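PDB 6R5O: periplasmic beta-glucosidase from Pseudomonas aeruginosa, which probably hydrolyses terminal, non-reducing beta-D-glucosyl residues, releasing beta-D-glucose, as a member of glycoside hydrolase family 3 in the periplasm. Local coordinates for residues 250-255 and 282-287; 257-262 and 289-294; 79-84 and 396-401. The protein carries 1 engineered substitution. All blocks are in the same frame, centred on the assembly; numbering follows the deposited sequence.

Contact 1. Residues 250-255 and 282-287; sequences GLTISN and GVDMNM. Engineered in segment 250-255: Asn255 (natural residue Asp). With BGC (beta-D-glucopyranose), chain C.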
ATOM      1  N   GLY A 250     -28.887 -14.442  11.412  1.00 53.69           N
ATOM      2  CA  GLY A 250     -28.295 -15.781  11.231  1.00 51.12           C
ATOM      3  C   GLY A 250     -27.177 -16.098  12.212  1.00 46.64           C
ATOM      4  O   GLY A 250     -27.243 -15.653  13.370  1.00 43.54           O
ATOM      5  N   LEU A 251     -26.183 -16.853  11.733  1.00 46.68           N
ATOM      6  CA  LEU A 251     -25.107 -17.511  12.518  1.00 42.63           C
ATOM      7  C   LEU A 251     -23.749 -16.894  12.146  1.00 44.67           C
ATOM      8  O   LEU A 251     -23.478 -16.759  10.927  1.00 42.22           O
ATOM      9  CB  LEU A 251     -25.155 -19.000  12.170  1.00 39.64           C
ATOM     10  CG  LEU A 251     -24.112 -19.874  12.859  1.00 38.84           C
ATOM     11  CD1 LEU A 251     -24.499 -20.140  14.300  1.00 38.37           C
ATOM     12  CD2 LEU A 251     -23.925 -21.181  12.118  1.00 38.97           C
ATOM     13  N   THR A 252     -22.922 -16.526  13.138  1.00 43.36           N
ATOM     14  CA  THR A 252     -21.517 -16.082  12.924  1.00 43.49           C
ATOM     15  C   THR A 252     -20.577 -17.258  13.216  1.00 49.18           C
ATOM     16  O   THR A 252     -20.780 -17.954  14.243  1.00 44.47           O
ATOM     17  CB  THR A 252     -21.141 -14.831  13.729  1.00 38.93           C
ATOM     18  OG1 THR A 252     -21.363 -15.059  15.124  1.00 39.25           O
ATOM     19  CG2 THR A 252     -21.886 -13.608  13.247  1.00 37.25           C
ATOM     20  N   ILE A 253     -19.599 -17.475  12.327  1.00 56.29           N
ATOM     21  CA  ILE A 253     -18.617 -18.596  12.419  1.00 57.86           C
ATOM     22  C   ILE A 253     -17.190 -18.029  12.398  1.00 55.24           C
ATOM     23  O   ILE A 253     -16.864 -17.229  11.500  1.00 50.06           O
ATOM     24  CB  ILE A 253     -18.860 -19.641  11.310  1.00 58.28           C
ATOM     25  CG1 ILE A 253     -20.320 -20.096  11.269  1.00 58.99           C
ATOM     26  CG2 ILE A 253     -17.932 -20.835  11.488  1.00 62.33           C
ATOM     27  CD1 ILE A 253     -20.727 -20.727   9.961  1.00 60.83           C
ATOM     28  N   SER A 254     -16.383 -18.455  13.376  1.00 52.83           N
ATOM     29  CA  SER A 254     -14.936 -18.156  13.532  1.00 50.99           C
ATOM     30  C   SER A 254     -14.158 -18.672  12.314  1.00 52.18           C
ATOM     31  O   SER A 254     -14.640 -19.617  11.670  1.00 53.53           O
ATOM     32  CB  SER A 254     -14.448 -18.773  14.820  1.00 49.01           C
ATOM     33  OG  SER A 254     -13.146 -19.289  14.711  1.00 50.09           O
ATOM     34  N   ASN A 255     -13.005 -18.071  12.000  1.00 52.23           N
ATOM     35  CA  ASN A 255     -11.981 -18.656  11.086  1.00 51.85           C
ATOM     36  C   ASN A 255     -11.158 -19.688  11.889  1.00 51.59           C
ATOM     37  O   ASN A 255     -11.348 -19.744  13.127  1.00 52.13           O
ATOM     38  CB  ASN A 255     -11.114 -17.562  10.460  1.00 54.77           C
ATOM     39  CG  ASN A 255     -11.042 -17.616   8.943  1.00 59.30           C
ATOM     40  OD1 ASN A 255     -10.377 -18.477   8.380  1.00 56.88           O
ATOM     41  ND2 ASN A 255     -11.665 -16.663   8.268  1.00 63.40           N
ATOM     42  N   GLY A 282     -19.738 -11.090  19.222  1.00 49.29           N
ATOM     43  CA  GLY A 282     -20.797 -11.615  18.325  1.00 50.33           C
ATOM     44  C   GLY A 282     -20.383 -12.858  17.550  1.00 49.96           C
ATOM     45  O   GLY A 282     -20.905 -13.045  16.435  1.00 52.84           O
ATOM     46  N   VAL A 283     -19.533 -13.708  18.138  1.00 48.83           N
ATOM     47  CA  VAL A 283     -18.961 -14.934  17.507  1.00 49.77           C
ATOM     48  C   VAL A 283     -19.694 -16.158  18.071  1.00 50.40           C
ATOM     49  O   VAL A 283     -19.394 -16.546  19.235  1.00 49.61           O
ATOM     50  CB  VAL A 283     -17.433 -15.006  17.731  1.00 52.53           C
ATOM     51  CG1 VAL A 283     -16.841 -16.374  17.417  1.00 53.93           C
ATOM     52  CG2 VAL A 283     -16.700 -13.941  16.927  1.00 49.39           C
ATOM     53  N   ASP A 284     -20.601 -16.746  17.278  1.00 49.71           N
ATOM     54  CA  ASP A 284     -21.456 -17.891  17.691  1.00 53.07           C
ATOM     55  C   ASP A 284     -20.624 -19.174  17.685  1.00 56.05           C
ATOM     56  O   ASP A 284     -20.553 -19.826  18.750  1.00 56.73           O
ATOM     57  CB  ASP A 284     -22.687 -18.056  16.793  1.00 51.62           C
ATOM     58  CG  ASP A 284     -23.598 -16.844  16.759  1.00 53.74           C
ATOM     59  OD1 ASP A 284     -23.817 -16.236  17.820  1.00 65.77           O
ATOM     60  OD2 ASP A 284     -24.078 -16.514  15.673  1.00 52.23           O
ATOM     61  N   MET A 285     -20.020 -19.507  16.536  1.00 55.18           N
ATOM     62  CA  MET A 285     -19.361 -20.818  16.292  1.00 51.73           C
ATOM     63  C   MET A 285     -17.831 -20.694  16.339  1.00 50.54           C
ATOM     64  O   MET A 285     -17.280 -19.850  15.606  1.00 43.13           O
ATOM     65  CB  MET A 285     -19.777 -21.371  14.928  1.00 55.09           C
ATOM     66  CG  MET A 285     -19.669 -22.879  14.827  1.00 57.33           C
ATOM     67  SD  MET A 285     -21.150 -23.688  14.159  1.00 55.04           S
ATOM     68  CE  MET A 285     -21.319 -24.965  15.405  1.00 53.14           C
ATOM     69  N   ASN A 286     -17.201 -21.592  17.113  1.00 51.81           N
ATOM     70  CA  ASN A 286     -15.742 -21.700  17.382  1.00 52.29           C
ATOM     71  C   ASN A 286     -15.143 -22.863  16.571  1.00 54.22           C
ATOM     72  O   ASN A 286     -15.320 -24.030  16.981  1.00 49.43           O
ATOM     73  CB  ASN A 286     -15.511 -21.886  18.885  1.00 51.82           C
ATOM     74  CG  ASN A 286     -14.059 -22.068  19.279  1.00 50.76           C
ATOM     75  OD1 ASN A 286     -13.158 -21.442  18.707  1.00 47.87           O
ATOM     76  ND2 ASN A 286     -13.833 -22.902  20.281  1.00 47.79           N
ATOM     77  N   MET A 287     -14.431 -22.550  15.479  1.00 58.03           N
ATOM     78  CA  MET A 287     -13.793 -23.534  14.558  1.00 56.42           C
ATOM     79  C   MET A 287     -12.492 -24.080  15.182  1.00 58.85           C
ATOM     80  O   MET A 287     -11.538 -23.300  15.352  1.00 59.94           O
ATOM     81  CB  MET A 287     -13.501 -22.896  13.195  1.00 51.81           C
ATOM     82  CG  MET A 287     -13.287 -23.916  12.096  1.00 52.95           C
ATOM     83  SD  MET A 287     -12.733 -23.226  10.500  1.00 55.77           S
ATOM     84  CE  MET A 287     -14.264 -22.545   9.870  1.00 54.63           C
TER
HETATM   85  C2  BGC C 801     -10.129 -20.016   5.950  1.00 36.55           C
HETATM   86  C3  BGC C 801     -11.463 -20.047   5.238  1.00 32.78           C
HETATM   87  C4  BGC C 801     -11.968 -21.462   5.147  1.00 32.97           C
HETATM   88  C5  BGC C 801     -11.968 -22.173   6.524  1.00 37.22           C
HETATM   89  C6  BGC C 801     -12.224 -23.664   6.469  1.00 39.80           C
HETATM   90  C1  BGC C 801     -10.405 -20.661   7.345  1.00 38.69           C
HETATM   91  O1  BGC C 801      -9.320 -20.519   8.260  1.00 39.15           O
HETATM   92  O2  BGC C 801      -9.631 -18.652   5.886  1.00 35.75           O
HETATM   93  O3  BGC C 801     -11.203 -19.495   3.971  1.00 32.65           O
HETATM   94  O4  BGC C 801     -13.286 -21.351   4.614  1.00 33.47           O
HETATM   95  O5  BGC C 801     -10.706 -22.066   7.195  1.00 38.56           O
HETATM   96  O6  BGC C 801     -11.410 -24.173   5.419  1.00 44.26           O
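Thr252 and Asp284 interlock at the dense part of this contact, where the strand 251-253 meets the run leading into strand 286-287. Thr252 N donates to Asp284 OD2 over 2.8 Å; the bond is almost straight and reaches the anti side of the carboxylate, 29° out of its plane. A chi1 of 57° holds Thr252 OG1 between its own N and carbonyl carbon, where it accepts from Asp284 N at 2.8 Å. The same hydroxyl also donates to Gly282 O, at a very short and therefore doubtful distance. Met285 N meets Thr252 O at 2.9 Å in the carbonyl plane, and Ser254 N meets Met285 O at 2.8 Å. These two bonds flank Ile253 and form a single parallel bridge, which joins the last two strands of the TIM barrel and so closes it; the chain between them is a beta-alpha-beta crossover. The side chains of Ile253 and Met285 run side by side, CG1 3.9 Å from CB.

The loose side is at Gly250, which is partly exposed and barely meets Asp284. The other end is buried and gives way to the glucose site: the CB of the engineered Asn255 (natural Asp) points away from 282-287, and its amide reaches the bound sugar, whose O2 donates to Asn255 OD1 at 2.6 Å; the still closer approach to C1 is doubtful. Met287 bends at chi3 and brings CE to 3.5 Å from Ser254 O, beside the same sugar. Asp284 also forms salt bridges with Arg243 and Arg312; these arginines would favour the ionised form of this buried carboxylate, whereas the nearby carboxylate of Asp316 would oppose it.

Contact 2. Residues 257-262 and 289-294; sequences GAVKEL and DDLYST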
ATOM      1  N   GLY A 257      -9.093 -21.579  14.203  1.00 43.93           N
ATOM      2  CA  GLY A 257      -8.337 -21.174  15.412  1.00 44.71           C
ATOM      3  C   GLY A 257      -8.262 -19.654  15.622  1.00 44.90           C
ATOM      4  O   GLY A 257      -7.380 -19.221  16.383  1.00 45.71           O
ATOM      5  N   ALA A 258      -9.159 -18.857  15.015  1.00 43.72           N
ATOM      6  CA  ALA A 258      -9.149 -17.367  15.026  1.00 43.98           C
ATOM      7  C   ALA A 258      -9.370 -16.793  16.439  1.00 44.68           C
ATOM      8  O   ALA A 258      -9.129 -15.567  16.615  1.00 44.50           O
ATOM      9  CB  ALA A 258     -10.206 -16.832  14.086  1.00 43.19           C
ATOM     10  N   VAL A 259      -9.853 -17.609  17.386  1.00 43.06           N
ATOM     11  CA  VAL A 259     -10.200 -17.174  18.774  1.00 45.60           C
ATOM     12  C   VAL A 259      -8.931 -17.224  19.630  1.00 46.08           C
ATOM     13  O   VAL A 259      -8.685 -16.236  20.318  1.00 49.16           O
ATOM     14  CB  VAL A 259     -11.369 -17.987  19.380  1.00 45.97           C
ATOM     15  CG1 VAL A 259     -11.469 -17.842  20.896  1.00 45.57           C
ATOM     16  CG2 VAL A 259     -12.696 -17.580  18.751  1.00 45.22           C
ATOM     17  N   LYS A 260      -8.143 -18.304  19.559  1.00 49.89           N
ATOM     18  CA  LYS A 260      -6.835 -18.421  20.263  1.00 50.31           C
ATOM     19  C   LYS A 260      -5.804 -17.434  19.679  1.00 48.86           C
ATOM     20  O   LYS A 260      -4.869 -17.055  20.416  1.00 53.63           O
ATOM     21  CB  LYS A 260      -6.273 -19.842  20.178  1.00 52.07           C
ATOM     22  CG  LYS A 260      -5.027 -20.017  21.039  1.00 59.05           C
ATOM     23  CD  LYS A 260      -4.564 -21.436  21.252  1.00 62.26           C
ATOM     24  CE  LYS A 260      -3.137 -21.480  21.760  1.00 64.03           C
ATOM     25  NZ  LYS A 260      -2.741 -22.856  22.139  1.00 66.26           N
ATOM     26  N   GLU A 261      -5.957 -17.038  18.413  1.00 44.69           N
ATOM     27  CA  GLU A 261      -5.049 -16.105  17.689  1.00 45.59           C
ATOM     28  C   GLU A 261      -5.174 -14.668  18.210  1.00 48.79           C
ATOM     29  O   GLU A 261      -4.348 -13.817  17.802  1.00 45.24           O
ATOM     30  CB  GLU A 261      -5.382 -16.059  16.200  1.00 47.39           C
ATOM     31  CG  GLU A 261      -4.812 -17.207  15.401  1.00 49.05           C
ATOM     32  CD  GLU A 261      -5.192 -17.150  13.932  1.00 52.72           C
ATOM     33  OE1 GLU A 261      -5.523 -16.041  13.451  1.00 51.66           O
ATOM     34  OE2 GLU A 261      -5.171 -18.214  13.274  1.00 57.99           O
ATOM     35  N   LEU A 262      -6.190 -14.380  19.028  1.00 53.00           N
ATOM     36  CA  LEU A 262      -6.303 -13.077  19.739  1.00 51.56           C
ATOM     37  C   LEU A 262      -5.122 -12.911  20.712  1.00 50.12           C
ATOM     38  O   LEU A 262      -4.770 -11.749  20.995  1.00 49.33           O
ATOM     39  CB  LEU A 262      -7.664 -12.999  20.439  1.00 52.15           C
ATOM     40  CG  LEU A 262      -8.874 -12.869  19.505  1.00 54.57           C
ATOM     41  CD1 LEU A 262     -10.180 -13.106  20.254  1.00 53.26           C
ATOM     42  CD2 LEU A 262      -8.895 -11.511  18.804  1.00 55.20           C
ATOM     43  N   ASP A 289     -10.296 -24.967  17.587  1.00 55.88           N
ATOM     44  CA  ASP A 289      -9.329 -24.777  18.714  1.00 57.86           C
ATOM     45  C   ASP A 289      -9.929 -25.196  20.072  1.00 55.66           C
ATOM     46  O   ASP A 289      -9.130 -25.436  21.003  1.00 52.48           O
ATOM     47  CB  ASP A 289      -8.734 -23.359  18.746  1.00 56.92           C
ATOM     48  CG  ASP A 289      -9.713 -22.203  18.857  1.00 54.18           C
ATOM     49  OD1 ASP A 289     -10.690 -22.320  19.620  1.00 49.27           O
ATOM     50  OD2 ASP A 289      -9.470 -21.176  18.187  1.00 54.31           O
ATOM     51  N   ASP A 290     -11.262 -25.279  20.182  1.00 55.62           N
ATOM     52  CA  ASP A 290     -12.016 -25.860  21.333  1.00 57.51           C
ATOM     53  C   ASP A 290     -11.924 -24.963  22.582  1.00 57.55           C
ATOM     54  O   ASP A 290     -12.198 -25.459  23.690  1.00 61.09           O
ATOM     55  CB  ASP A 290     -11.540 -27.281  21.663  1.00 57.77           C
ATOM     56  CG  ASP A 290     -12.001 -28.350  20.689  1.00 56.39           C
ATOM     57  OD1 ASP A 290     -12.721 -28.004  19.722  1.00 51.16           O
ATOM     58  OD2 ASP A 290     -11.613 -29.521  20.898  1.00 56.96           O
ATOM     59  N   LEU A 291     -11.584 -23.684  22.426  1.00 61.07           N
ATOM     60  CA  LEU A 291     -11.494 -22.717  23.556  1.00 61.83           C
ATOM     61  C   LEU A 291     -12.868 -22.572  24.227  1.00 59.48           C
ATOM     62  O   LEU A 291     -12.942 -22.714  25.468  1.00 52.92           O
ATOM     63  CB  LEU A 291     -10.983 -21.370  23.034  1.00 66.48           C
ATOM     64  CG  LEU A 291      -9.533 -21.354  22.555  1.00 68.93           C
ATOM     65  CD1 LEU A 291      -9.122 -19.941  22.165  1.00 66.04           C
ATOM     66  CD2 LEU A 291      -8.586 -21.925  23.610  1.00 67.01           C
ATOM     67  N   TYR A 292     -13.915 -22.317  23.435  1.00 58.11           N
ATOM     68  CA  TYR A 292     -15.321 -22.171  23.901  1.00 56.53           C
ATOM     69  C   TYR A 292     -15.646 -23.285  24.910  1.00 56.55           C
ATOM     70  O   TYR A 292     -16.133 -22.974  26.007  1.00 52.06           O
ATOM     71  CB  TYR A 292     -16.263 -22.150  22.695  1.00 54.43           C
ATOM     72  CG  TYR A 292     -16.480 -20.785  22.088  1.00 52.42           C
ATOM     73  CD1 TYR A 292     -15.485 -19.817  22.091  1.00 47.99           C
ATOM     74  CD2 TYR A 292     -17.688 -20.463  21.484  1.00 52.92           C
ATOM     75  CE1 TYR A 292     -15.694 -18.562  21.541  1.00 45.49           C
ATOM     76  CE2 TYR A 292     -17.907 -19.218  20.915  1.00 48.55           C
ATOM     77  CZ  TYR A 292     -16.912 -18.259  20.955  1.00 45.70           C
ATOM     78  OH  TYR A 292     -17.142 -17.033  20.408  1.00 40.71           O
ATOM     79  N   SER A 293     -15.339 -24.540  24.572  1.00 59.82           N
ATOM     80  CA  SER A 293     -15.692 -25.744  25.374  1.00 59.92           C
ATOM     81  C   SER A 293     -14.890 -25.795  26.685  1.00 57.22           C
ATOM     82  O   SER A 293     -15.458 -26.266  27.708  1.00 50.70           O
ATOM     83  CB  SER A 293     -15.510 -27.010  24.564  1.00 61.12           C
ATOM     84  OG  SER A 293     -16.483 -27.105  23.533  1.00 62.87           O
ATOM     85  N   THR A 294     -13.639 -25.323  26.675  1.00 56.94           N
ATOM     86  CA  THR A 294     -12.685 -25.440  27.815  1.00 62.76           C
ATOM     87  C   THR A 294     -12.923 -24.334  28.867  1.00 65.82           C
ATOM     88  O   THR A 294     -12.641 -24.601  30.063  1.00 66.69           O
ATOM     89  CB  THR A 294     -11.234 -25.415  27.309  1.00 63.87           C
ATOM     90  OG1 THR A 294     -11.170 -26.075  26.046  1.00 60.27           O
ATOM     91  CG2 THR A 294     -10.262 -26.062  28.272  1.00 65.82           C
TER
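Gly257 opens the contact by laying its backbone against the carboxylate of Asp289: its CA, at a residue with positive phi, lies 3.0 Å from Asp289 OD2. The backbone of Gly257 is also bonded to Met287, which ties the start of this loop to the end of strand 286-287.

Val259 carries the apolar part. Its side chain and that of Leu291 run antiparallel, and CG1, anti to the backbone N (chi1 164°), comes to 3.4 Å from Leu291 CD1. The other branch, CG2, approaches the Tyr292 ring obliquely at 4.2 Å from CE1; the hydroxyl of that ring is bonded to Val283 O, so the ring is held from its far end.

At Lys260 the backbone turns its N toward Asp289 OD2, giving a weak bond of 3.4 Å that is nevertheless nearly straight. Leu291 CD1 packs against the same residue, 3.5 Å from Lys260 CB and close to its backbone N. The rest of the lysine chain extends away to a salt bridge with Glu271 on helix 271-281. Glu261 faces the dimer partner instead, in a salt bridge with Arg585 of the second subunit.

Asp289 thus divides its carboxylate between two tasks. OD1 accepts from Leu291 N at 3.2 Å, an Asx turn at the start of helix 291-301, while OD2 faces the loop that follows strand 251-253. The polar link across the contact is thus a single weak bond, beside the apolar contacts of Val259 and Leu291, which suggests that packing contributes much of the join.

Contact 3. Residues 79-84 and 396-401; sequences DVAHGH and GSWSAA. With BGC (beta-D-glucopyranose), chain C.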
ATOM      1  N   ASP A  79     -15.514 -26.448   1.922  1.00 48.99           N
ATOM      2  CA  ASP A  79     -15.019 -25.283   1.142  1.00 51.58           C
ATOM      3  C   ASP A  79     -15.397 -25.490  -0.324  1.00 49.03           C
ATOM      4  O   ASP A  79     -14.500 -25.689  -1.162  1.00 49.81           O
ATOM      5  CB  ASP A  79     -13.523 -25.060   1.377  1.00 54.40           C
ATOM      6  CG  ASP A  79     -13.194 -24.590   2.790  1.00 56.64           C
ATOM      7  OD1 ASP A  79     -13.521 -23.431   3.107  1.00 52.46           O
ATOM      8  OD2 ASP A  79     -12.629 -25.395   3.568  1.00 58.26           O
ATOM      9  N   VAL A  80     -16.690 -25.419  -0.609  1.00 46.76           N
ATOM     10  CA  VAL A  80     -17.229 -25.496  -1.991  1.00 50.35           C
ATOM     11  C   VAL A  80     -17.076 -24.101  -2.603  1.00 49.28           C
ATOM     12  O   VAL A  80     -18.060 -23.343  -2.650  1.00 45.85           O
ATOM     13  CB  VAL A  80     -18.682 -26.007  -2.007  1.00 55.62           C
ATOM     14  CG1 VAL A  80     -19.180 -26.226  -3.433  1.00 60.51           C
ATOM     15  CG2 VAL A  80     -18.841 -27.274  -1.173  1.00 55.23           C
ATOM     16  N   ALA A  81     -15.855 -23.787  -3.032  1.00 50.60           N
ATOM     17  CA  ALA A  81     -15.415 -22.433  -3.442  1.00 49.73           C
ATOM     18  C   ALA A  81     -15.878 -22.133  -4.867  1.00 46.92           C
ATOM     19  O   ALA A  81     -16.514 -21.066  -5.045  1.00 43.29           O
ATOM     20  CB  ALA A  81     -13.916 -22.320  -3.328  1.00 50.77           C
ATOM     21  N   HIS A  82     -15.523 -23.012  -5.823  1.00 47.07           N
ATOM     22  CA  HIS A  82     -15.859 -22.894  -7.275  1.00 49.67           C
ATOM     23  C   HIS A  82     -16.184 -24.274  -7.884  1.00 48.81           C
ATOM     24  O   HIS A  82     -15.953 -24.467  -9.113  1.00 47.14           O
ATOM     25  CB  HIS A  82     -14.755 -22.119  -8.029  1.00 50.76           C
ATOM     26  CG  HIS A  82     -13.379 -22.690  -7.912  1.00 47.84           C
ATOM     27  ND1 HIS A  82     -12.694 -23.167  -9.006  1.00 44.09           N
ATOM     28  CD2 HIS A  82     -12.557 -22.842  -6.845  1.00 46.65           C
ATOM     29  CE1 HIS A  82     -11.513 -23.610  -8.610  1.00 47.36           C
ATOM     30  NE2 HIS A  82     -11.404 -23.420  -7.289  1.00 43.34           N
ATOM     31  N   GLY A  83     -16.781 -25.159  -7.082  1.00 45.99           N
ATOM     32  CA  GLY A  83     -17.187 -26.520  -7.473  1.00 46.08           C
ATOM     33  C   GLY A  83     -16.990 -27.471  -6.313  1.00 46.77           C
ATOM     34  O   GLY A  83     -16.129 -27.176  -5.468  1.00 44.37           O
ATOM     35  N   HIS A  84     -17.783 -28.545  -6.251  1.00 52.36           N
ATOM     36  CA  HIS A  84     -17.570 -29.687  -5.320  1.00 52.59           C
ATOM     37  C   HIS A  84     -16.695 -30.740  -6.007  1.00 51.63           C
ATOM     38  O   HIS A  84     -15.526 -30.898  -5.569  1.00 49.58           O
ATOM     39  CB  HIS A  84     -18.888 -30.289  -4.799  1.00 51.57           C
ATOM     40  CG  HIS A  84     -18.633 -31.279  -3.712  1.00 50.45           C
ATOM     41  ND1 HIS A  84     -18.061 -30.912  -2.511  1.00 54.70           N
ATOM     42  CD2 HIS A  84     -18.798 -32.615  -3.649  1.00 51.11           C
ATOM     43  CE1 HIS A  84     -17.917 -31.976  -1.743  1.00 55.03           C
ATOM     44  NE2 HIS A  84     -18.354 -33.029  -2.419  1.00 52.43           N
ATOM     45  N   GLY A 396      -7.253 -25.221 -10.234  1.00 48.62           N
ATOM     46  CA  GLY A 396      -6.934 -24.037  -9.403  1.00 48.43           C
ATOM     47  C   GLY A 396      -6.908 -24.326  -7.911  1.00 46.14           C
ATOM     48  O   GLY A 396      -6.950 -25.510  -7.524  1.00 42.55           O
ATOM     49  N   SER A 397      -6.817 -23.271  -7.101  1.00 47.05           N
ATOM     50  CA  SER A 397      -6.867 -23.324  -5.615  1.00 49.31           C
ATOM     51  C   SER A 397      -8.293 -23.656  -5.165  1.00 49.49           C
ATOM     52  O   SER A 397      -9.246 -23.333  -5.935  1.00 52.68           O
ATOM     53  CB  SER A 397      -6.390 -22.018  -4.996  1.00 50.16           C
ATOM     54  OG  SER A 397      -7.234 -20.928  -5.356  1.00 53.29           O
ATOM     55  N   TRP A 398      -8.434 -24.238  -3.963  1.00 47.70           N
ATOM     56  CA  TRP A 398      -9.741 -24.539  -3.318  1.00 47.11           C
ATOM     57  C   TRP A 398     -10.605 -25.340  -4.303  1.00 51.81           C
ATOM     58  O   TRP A 398     -11.643 -24.795  -4.765  1.00 59.04           O
ATOM     59  CB  TRP A 398     -10.455 -23.246  -2.909  1.00 44.07           C
ATOM     60  CG  TRP A 398      -9.768 -22.450  -1.845  1.00 44.53           C
ATOM     61  CD1 TRP A 398      -9.215 -21.207  -1.969  1.00 43.53           C
ATOM     62  CD2 TRP A 398      -9.590 -22.836  -0.469  1.00 42.44           C
ATOM     63  NE1 TRP A 398      -8.691 -20.806  -0.769  1.00 43.47           N
ATOM     64  CE2 TRP A 398      -8.902 -21.784   0.166  1.00 42.25           C
ATOM     65  CE3 TRP A 398      -9.929 -23.964   0.285  1.00 42.70           C
ATOM     66  CZ2 TRP A 398      -8.557 -21.826   1.515  1.00 42.96           C
ATOM     67  CZ3 TRP A 398      -9.590 -24.003   1.622  1.00 43.19           C
ATOM     68  CH2 TRP A 398      -8.912 -22.949   2.225  1.00 42.15           C
ATOM     69  N   SER A 399     -10.182 -26.559  -4.651  1.00 50.51           N
ATOM     70  CA  SER A 399     -10.843 -27.403  -5.680  1.00 50.27           C
ATOM     71  C   SER A 399     -11.748 -28.444  -5.008  1.00 52.32           C
ATOM     72  O   SER A 399     -12.352 -29.242  -5.745  1.00 56.49           O
ATOM     73  CB  SER A 399      -9.820 -28.033  -6.577  1.00 50.92           C
ATOM     74  OG  SER A 399      -8.810 -28.656  -5.800  1.00 53.17           O
ATOM     75  N   ALA A 400     -11.832 -28.436  -3.672  1.00 49.89           N
ATOM     76  CA  ALA A 400     -12.816 -29.199  -2.861  1.00 48.80           C
ATOM     77  C   ALA A 400     -12.569 -30.707  -3.019  1.00 44.22           C
ATOM     78  O   ALA A 400     -11.458 -31.133  -2.706  1.00 38.63           O
ATOM     79  CB  ALA A 400     -14.222 -28.788  -3.247  1.00 51.30           C
ATOM     80  N   ALA A 401     -13.571 -31.475  -3.473  1.00 45.74           N
ATOM     81  CA  ALA A 401     -13.497 -32.933  -3.750  1.00 44.56           C
ATOM     82  C   ALA A 401     -13.072 -33.191  -5.204  1.00 45.56           C
ATOM     83  O   ALA A 401     -12.986 -34.378  -5.568  1.00 44.21           O
ATOM     84  CB  ALA A 401     -14.819 -33.587  -3.448  1.00 41.89           C
TER
HETATM   85  C2  BGC C 801     -10.129 -20.016   5.950  1.00 36.55           C
HETATM   86  C3  BGC C 801     -11.463 -20.047   5.238  1.00 32.78           C
HETATM   87  C4  BGC C 801     -11.968 -21.462   5.147  1.00 32.97           C
HETATM   88  C5  BGC C 801     -11.968 -22.173   6.524  1.00 37.22           C
HETATM   89  C6  BGC C 801     -12.224 -23.664   6.469  1.00 39.80           C
HETATM   90  C1  BGC C 801     -10.405 -20.661   7.345  1.00 38.69           C
HETATM   91  O1  BGC C 801      -9.320 -20.519   8.260  1.00 39.15           O
HETATM   92  O2  BGC C 801      -9.631 -18.652   5.886  1.00 35.75           O
HETATM   93  O3  BGC C 801     -11.203 -19.495   3.971  1.00 32.65           O
HETATM   94  O4  BGC C 801     -13.286 -21.351   4.614  1.00 33.47           O
HETATM   95  O5  BGC C 801     -10.706 -22.066   7.195  1.00 38.56           O
HETATM   96  O6  BGC C 801     -11.410 -24.173   5.419  1.00 44.26           O
HETATM   97  O   HOH W   1     -11.697 -26.336  -1.581  1.00 39.12           O
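His82 CG is tucked in on the side of the backbone N and C (chi1 57°), from where the ring carries NE2 across to Ser397 O, while Trp398, with CG anti to its own carbonyl carbon (chi1 -65°), lays its indole alongside Asp79. His82 NE2 donates to Ser397 O at 2.5 Å, nearly along the C=O axis and slightly tilted from the ring plane. Trp398 O is also close to NE2, but the angle is too poor for a bond. On the other side of the ring ND1 bonds to Phe88 O; with a carbonyl at each nitrogen, the imidazole is fixed in its rotation and may be doubly protonated.

Ala81 CB packs on Trp398 CB at 3.6 Å. Beyond it, Trp398 CZ3 approaches Asp79 CG obliquely, 3.8 Å away, and so flanks a carboxylate already occupied by sugar: glucose O4 donates to Asp79 OD1 over 2.6 Å and glucose O6 to Asp79 OD2 over 2.5 Å. The two oxygens together clasp the O4/O6 end of the pyranose. Here the loop after strand 76-78 of the N-terminal TIM barrel meets a loop of the C-terminal domain, the two-domain active-site arrangement known from many family 3 beta-glucosidases, in which both domains line the glucose pocket. A second bound glucose also touches Trp398, consistent with an indole at the pocket mouth.

Past the indole, Ala400 CB nestles against backbone oxygens, 3.3 Å from Gly83 O, and a water joins Asp79 O to Ala400 N, weakly at the latter. Ala401 N makes a weak bond to His84 O. The methyl of Ala401 then sits over one face of the His84 imidazole in a CH-pi contact, CB 3.9 Å from the ring centroid.

From the N terminus, the loop 79-84 after strand 76-78 comes first, and its partner 396-401 comes last, so contact 3 closes a loop of over 300 residues that encloses the other two and ties the barrel to the C-terminal domain. Within it, contacts 1 and 2 alternate along the chain: 250-255, 257-262, 282-287, 289-294. Their crossed loops share helix 271-281 and join the last two barrel strands, then the loop and helix that follow them. Contacts 1 and 2 touch directly, their centres about 11 Å apart. Contacts 1 and 3 stay apart, nearest atoms about 7 Å, yet meet the same glucose.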